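Long-range contact in glutathione S-transferase (Burkholderia glumae, PDB 4ISD), which probably conjugates glutathione to electrophilic substrates, as glutathione transferases do: residues V55-D67 and S72-Y85. Sequence-based numbering, arbitrary orientation.
Sequences VSLTRRVPTLQHD and SESSAIAEYLDEVY. With GSH (glutathione), chain F.
L64 and H66 of strand 63-66 pack against I77, Y80, L81 and Y85 at the strand-helix interface of a thioredoxin-like domain; the other end of the contact, around R60, P62, E73 and S74, lines part of the glutathione site, to which Q46, R112 and S113 of the second subunit also contribute. The axes show the helix packed along the strand: strand 63-66 and helix 74-84 run 29° from parallel, 8.8 Å apart at closest approach. L64, with CG anti to the backbone N (chi1 175°), faces the helix; its CB meets I77 CD1 at 3.8 Å, and its CD2 reaches both L81 CD2 and the rim of the Y80 ring. Further along, Y80 turns its edge toward the face of H66 in an offset edge-to-face pair, planes at 81°. The imidazole is also held from its rim, where H66 NE2 and Y85 OH share a nearly straight hydrogen bond of 2.6 Å.

Toward the ligand, P62 follows a cis peptide bond, the cis-proline of the thioredoxin fold. This leaves the backbone of V61 facing glutathione: its N donates to O2 and its O accepts from N2, a pair of bonds that pins the cysteinyl part of the tripeptide. P62 CG rests on S74 CB at 3.7 Å, while the S74 N at the start of the helix and the S74 hydroxyl both donate to the γ-glutamyl carboxylate. Close by, S72 OG hydrogen-bonds S56 OG at 2.9 Å, tying the loop that leads to R60 to the residue two before the helix start. E73, at the N-cap position, divides its carboxylate between ligand and protein: OE1 accepts from the glutathione amino group N1, and OE2 offers its syn lone pair to R60 NH1, 2.8 Å away and almost exactly in the guanidinium plane.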
loop_
_atom_site.group_PDB
_atom_site.type_symbol
_atom_site.label_atom_id
_atom_site.label_comp_id
_atom_site.label_asym_id
_atom_site.label_seq_id
_atom_site.Cartn_x
_atom_site.Cartn_y
_atom_site.Cartn_z
ATOM N N VAL A 55 5.595 16.692 10.588
ATOM C CA VAL A 55 5.144 16.776 9.198
ATOM C C VAL A 55 4.691 15.412 8.741
ATOM O O VAL A 55 4.218 15.258 7.609
ATOM C CB VAL A 55 6.214 17.311 8.172
ATOM C CG1 VAL A 55 6.596 18.752 8.454
ATOM C CG2 VAL A 55 7.445 16.416 8.116
ATOM N N SER A 56 4.844 14.424 9.620
ATOM C CA SER A 56 4.607 13.042 9.230
ATOM C C SER A 56 3.942 12.196 10.290
ATOM O O SER A 56 4.529 11.901 11.327
ATOM C CB SER A 56 5.914 12.363 8.839
ATOM O OG SER A 56 5.670 10.991 8.586
ATOM N N LEU A 57 2.721 11.771 10.002
ATOM C CA LEU A 57 1.965 10.903 10.898
ATOM C C LEU A 57 2.683 9.570 11.180
ATOM O O LEU A 57 2.634 9.064 12.291
ATOM C CB LEU A 57 0.581 10.640 10.300
ATOM C CG LEU A 57 -0.276 9.641 11.066
ATOM C CD1 LEU A 57 -0.690 10.242 12.396
ATOM C CD2 LEU A 57 -1.477 9.213 10.220
ATOM N N THR A 58 3.360 9.016 10.180
ATOM C CA THR A 58 3.965 7.689 10.305
ATOM C C THR A 58 5.403 7.699 10.828
ATOM O O THR A 58 5.930 6.657 11.230
ATOM C CB THR A 58 4.004 7.006 8.947
ATOM O OG1 THR A 58 4.936 7.699 8.098
ATOM C CG2 THR A 58 2.637 7.043 8.314
ATOM N N ARG A 59 6.034 8.871 10.800
ATOM C CA ARG A 59 7.445 9.025 11.161
ATOM C C ARG A 59 8.365 8.162 10.301
ATOM O O ARG A 59 9.332 7.578 10.791
ATOM C CB ARG A 59 7.681 8.736 12.636
ATOM C CG ARG A 59 6.852 9.599 13.584
ATOM C CD ARG A 59 7.360 9.421 14.997
ATOM N NE ARG A 59 6.295 9.174 15.951
ATOM C CZ ARG A 59 6.489 8.668 17.164
ATOM N NH1 ARG A 59 7.711 8.337 17.560
ATOM N NH2 ARG A 59 5.460 8.482 17.979
ATOM N N ARG A 60 8.048 8.079 9.017
ATOM C CA ARG A 60 8.938 7.460 8.058
ATOM C C ARG A 60 9.127 8.378 6.845
ATOM O O ARG A 60 8.284 9.239 6.553
ATOM C CB ARG A 60 8.395 6.097 7.644
ATOM C CG ARG A 60 8.170 5.164 8.829
ATOM C CD ARG A 60 8.058 3.715 8.381
ATOM N NE ARG A 60 6.906 3.507 7.508
ATOM C CZ ARG A 60 6.495 2.309 7.111
ATOM N NH1 ARG A 60 5.426 2.185 6.322
ATOM N NH2 ARG A 60 7.156 1.232 7.518
ATOM N N VAL A 61 10.259 8.225 6.165
ATOM C CA VAL A 61 10.478 8.921 4.908
ATOM C C VAL A 61 10.076 7.946 3.810
ATOM O O VAL A 61 10.190 6.734 3.993
ATOM C CB VAL A 61 11.954 9.346 4.739
ATOM C CG1 VAL A 61 12.309 10.482 5.698
ATOM C CG2 VAL A 61 12.883 8.154 4.953
ATOM N N PRO A 62 9.576 8.454 2.672
ATOM C CA PRO A 62 9.328 9.856 2.314
ATOM C C PRO A 62 8.048 10.459 2.909
ATOM O O PRO A 62 7.108 9.756 3.295
ATOM C CB PRO A 62 9.165 9.779 0.798
ATOM C CG PRO A 62 8.492 8.437 0.616
ATOM C CD PRO A 62 9.249 7.548 1.557
ATOM N N THR A 63 8.031 11.785 2.970
ATOM C CA THR A 63 6.823 12.543 3.238
ATOM C C THR A 63 6.759 13.688 2.231
ATOM O O THR A 63 7.772 14.330 1.948
ATOM C CB THR A 63 6.845 13.128 4.647
ATOM O OG1 THR A 63 6.854 12.061 5.606
ATOM C CG2 THR A 63 5.630 14.026 4.873
ATOM N N LEU A 64 5.573 13.940 1.684
ATOM C CA LEU A 64 5.395 15.027 0.722
ATOM C C LEU A 64 4.656 16.202 1.363
ATOM O O LEU A 64 3.653 16.016 2.039
ATOM C CB LEU A 64 4.627 14.531 -0.510
ATOM C CG LEU A 64 4.233 15.553 -1.582
ATOM C CD1 LEU A 64 5.387 15.839 -2.545
ATOM C CD2 LEU A 64 2.988 15.096 -2.341
ATOM N N GLN A 65 5.175 17.407 1.168
ATOM C CA GLN A 65 4.424 18.608 1.492
ATOM C C GLN A 65 4.003 19.320 0.214
ATOM O O GLN A 65 4.840 19.852 -0.527
ATOM C CB GLN A 65 5.223 19.559 2.373
ATOM C CG GLN A 65 4.476 20.854 2.609
ATOM C CD GLN A 65 4.852 21.532 3.909
ATOM O OE1 GLN A 65 5.904 21.253 4.490
ATOM N NE2 GLN A 65 3.990 22.431 4.373
ATOM N N HIS A 66 2.699 19.315 -0.038
ATOM C CA HIS A 66 2.129 19.951 -1.216
ATOM C C HIS A 66 1.352 21.182 -0.794
ATOM O O HIS A 66 0.240 21.086 -0.271
ATOM C CB HIS A 66 1.215 18.984 -1.975
ATOM C CG HIS A 66 0.726 19.530 -3.282
ATOM N ND1 HIS A 66 -0.558 19.989 -3.464
ATOM C CD2 HIS A 66 1.360 19.708 -4.463
ATOM C CE1 HIS A 66 -0.702 20.422 -4.704
ATOM N NE2 HIS A 66 0.447 20.258 -5.332
ATOM N N ASP A 67 1.956 22.336 -1.035
ATOM C CA ASP A 67 1.439 23.620 -0.573
ATOM C C ASP A 67 1.331 23.586 0.955
ATOM O O ASP A 67 2.305 23.888 1.646
ATOM C CB ASP A 67 0.113 23.963 -1.262
ATOM C CG ASP A 67 -0.323 25.401 -1.023
ATOM O OD1 ASP A 67 0.121 26.022 -0.031
ATOM O OD2 ASP A 67 -1.129 25.910 -1.833
ATOM N N SER A 72 2.461 11.158 3.858
ATOM C CA SER A 72 3.493 10.104 3.859
ATOM C C SER A 72 3.075 8.873 3.035
ATOM O O SER A 72 2.025 8.891 2.392
ATOM C CB SER A 72 3.866 9.703 5.287
ATOM O OG SER A 72 4.823 10.605 5.838
ATOM N N GLU A 73 3.896 7.821 3.052
ATOM C CA GLU A 73 3.664 6.611 2.243
ATOM C C GLU A 73 3.767 6.904 0.740
ATOM O O GLU A 73 2.851 7.501 0.137
ATOM C CB GLU A 73 2.330 5.923 2.563
ATOM C CG GLU A 73 2.217 5.389 3.986
ATOM C CD GLU A 73 3.163 4.231 4.236
ATOM O OE1 GLU A 73 3.126 3.283 3.427
ATOM O OE2 GLU A 73 3.946 4.279 5.223
ATOM N N SER A 74 4.884 6.449 0.158
ATOM C CA SER A 74 5.268 6.759 -1.214
ATOM C C SER A 74 4.226 6.372 -2.265
ATOM O O SER A 74 4.028 7.109 -3.245
ATOM C CB SER A 74 6.620 6.120 -1.545
ATOM O OG SER A 74 6.519 4.715 -1.665
ATOM N N SER A 75 3.558 5.235 -2.073
ATOM C CA SER A 75 2.494 4.857 -3.002
ATOM C C SER A 75 1.330 5.864 -2.938
ATOM O O SER A 75 0.813 6.282 -3.975
ATOM C CB SER A 75 2.013 3.409 -2.775
ATOM O OG SER A 75 1.224 3.258 -1.599
ATOM N N ALA A 76 0.934 6.264 -1.730
ATOM C CA ALA A 76 -0.125 7.257 -1.558
ATOM C C ALA A 76 0.265 8.597 -2.187
ATOM O O ALA A 76 -0.579 9.323 -2.750
ATOM C CB ALA A 76 -0.449 7.438 -0.078
ATOM N N ILE A 77 1.553 8.920 -2.081
ATOM C CA ILE A 77 2.103 10.077 -2.765
ATOM C C ILE A 77 1.942 9.964 -4.290
ATOM O O ILE A 77 1.488 10.915 -4.941
ATOM C CB ILE A 77 3.587 10.290 -2.401
ATOM C CG1 ILE A 77 3.715 10.616 -0.908
ATOM C CG2 ILE A 77 4.201 11.395 -3.273
ATOM C CD1 ILE A 77 5.151 10.748 -0.408
ATOM N N ALA A 78 2.308 8.811 -4.855
ATOM C CA ALA A 78 2.165 8.599 -6.297
ATOM C C ALA A 78 0.716 8.760 -6.766
ATOM O O ALA A 78 0.461 9.391 -7.799
ATOM C CB ALA A 78 2.700 7.238 -6.696
ATOM N N GLU A 79 -0.222 8.205 -5.999
ATOM C CA GLU A 79 -1.650 8.252 -6.330
ATOM C C GLU A 79 -2.163 9.679 -6.294
ATOM O O GLU A 79 -3.026 10.081 -7.086
ATOM C CB GLU A 79 -2.442 7.433 -5.309
ATOM C CG GLU A 79 -2.089 5.964 -5.275
ATOM C CD GLU A 79 -2.846 5.171 -6.312
ATOM O OE1 GLU A 79 -3.739 5.748 -6.983
ATOM O OE2 GLU A 79 -2.543 3.971 -6.455
ATOM N N TYR A 80 -1.627 10.440 -5.347
ATOM C CA TYR A 80 -2.083 11.797 -5.100
ATOM C C TYR A 80 -1.525 12.778 -6.124
ATOM O O TYR A 80 -2.252 13.654 -6.614
ATOM C CB TYR A 80 -1.692 12.218 -3.682
ATOM C CG TYR A 80 -1.874 13.687 -3.404
ATOM C CD1 TYR A 80 -3.137 14.213 -3.153
ATOM C CD2 TYR A 80 -0.778 14.553 -3.389
ATOM C CE1 TYR A 80 -3.306 15.566 -2.894
ATOM C CE2 TYR A 80 -0.938 15.897 -3.124
ATOM C CZ TYR A 80 -2.202 16.398 -2.886
ATOM O OH TYR A 80 -2.363 17.738 -2.635
ATOM N N LEU A 81 -0.236 12.648 -6.440
ATOM C CA LEU A 81 0.356 13.504 -7.469
ATOM C C LEU A 81 -0.284 13.218 -8.830
ATOM O O LEU A 81 -0.480 14.122 -9.630
ATOM C CB LEU A 81 1.877 13.363 -7.518
ATOM C CG LEU A 81 2.647 13.903 -6.307
ATOM C CD1 LEU A 81 4.130 13.526 -6.403
ATOM C CD2 LEU A 81 2.488 15.409 -6.186
ATOM N N ASP A 82 -0.655 11.962 -9.055
ATOM C CA ASP A 82 -1.355 11.576 -10.274
ATOM C C ASP A 82 -2.756 12.173 -10.384
ATOM O O ASP A 82 -3.291 12.293 -11.483
ATOM C CB ASP A 82 -1.434 10.055 -10.384
ATOM C CG ASP A 82 -0.967 9.546 -11.733
ATOM O OD1 ASP A 82 0.044 10.073 -12.250
ATOM O OD2 ASP A 82 -1.612 8.623 -12.276
ATOM N N GLU A 83 -3.358 12.539 -9.255
ATOM C CA GLU A 83 -4.702 13.108 -9.266
ATOM C C GLU A 83 -4.660 14.624 -9.391
ATOM O O GLU A 83 -5.505 15.233 -10.059
ATOM C CB GLU A 83 -5.485 12.684 -8.016
ATOM C CG GLU A 83 -6.408 11.504 -8.266
ATOM C CD GLU A 83 -6.885 10.839 -7.002
ATOM O OE1 GLU A 83 -7.000 11.531 -5.972
ATOM O OE2 GLU A 83 -7.131 9.613 -7.038
ATOM N N VAL A 84 -3.663 15.221 -8.748
ATOM C CA VAL A 84 -3.475 16.671 -8.760
ATOM C C VAL A 84 -2.841 17.124 -10.075
ATOM O O VAL A 84 -3.162 18.187 -10.602
ATOM C CB VAL A 84 -2.590 17.116 -7.573
ATOM C CG1 VAL A 84 -2.402 18.621 -7.568
ATOM C CG2 VAL A 84 -3.183 16.625 -6.247
ATOM N N TYR A 85 -1.940 16.314 -10.612
ATOM C CA TYR A 85 -1.301 16.632 -11.892
ATOM C C TYR A 85 -1.505 15.480 -12.835
ATOM O O TYR A 85 -0.609 14.677 -13.018
ATOM C CB TYR A 85 0.198 16.895 -11.708
ATOM C CG TYR A 85 0.447 17.961 -10.680
ATOM C CD1 TYR A 85 0.219 19.306 -10.972
ATOM C CD2 TYR A 85 0.859 17.626 -9.395
ATOM C CE1 TYR A 85 0.425 20.281 -10.012
ATOM C CE2 TYR A 85 1.066 18.589 -8.433
ATOM C CZ TYR A 85 0.847 19.908 -8.738
ATOM O OH TYR A 85 1.067 20.860 -7.770
HETATM N N1 GSH F . 5.412 1.822 2.808
HETATM C CA1 GSH F . 6.283 2.937 3.110
HETATM C C1 GSH F . 6.425 3.895 1.959
HETATM O O11 GSH F . 6.296 3.517 0.758
HETATM O O12 GSH F . 6.660 5.108 2.214
HETATM C CB1 GSH F . 7.619 2.503 3.656
HETATM C CG1 GSH F . 8.390 3.748 4.122
HETATM C CD1 GSH F . 9.665 3.311 4.868
HETATM O OE1 GSH F . 9.820 2.137 5.183
HETATM N N2 GSH F . 10.697 4.299 5.191
HETATM C CA2 GSH F . 11.914 3.941 5.884
HETATM C C2 GSH F . 11.974 4.625 7.215
HETATM O O2 GSH F . 11.504 5.736 7.373
HETATM C CB2 GSH F . 13.120 4.374 5.101
HETATM S SG2 GSH F . 14.159 2.960 4.828
HETATM N N3 GSH F . 12.604 3.980 8.342
HETATM C CA3 GSH F . 12.623 4.693 9.603
HETATM C C3 GSH F . 11.700 3.967 10.539
HETATM O O31 GSH F . 10.792 3.221 10.071
HETATM O O32 GSH F . 11.842 4.097 11.790
HETATM O O HOH W 1 2.428 11.819 7.351
HETATM O O HOH W 2 6.342 7.461 3.896
#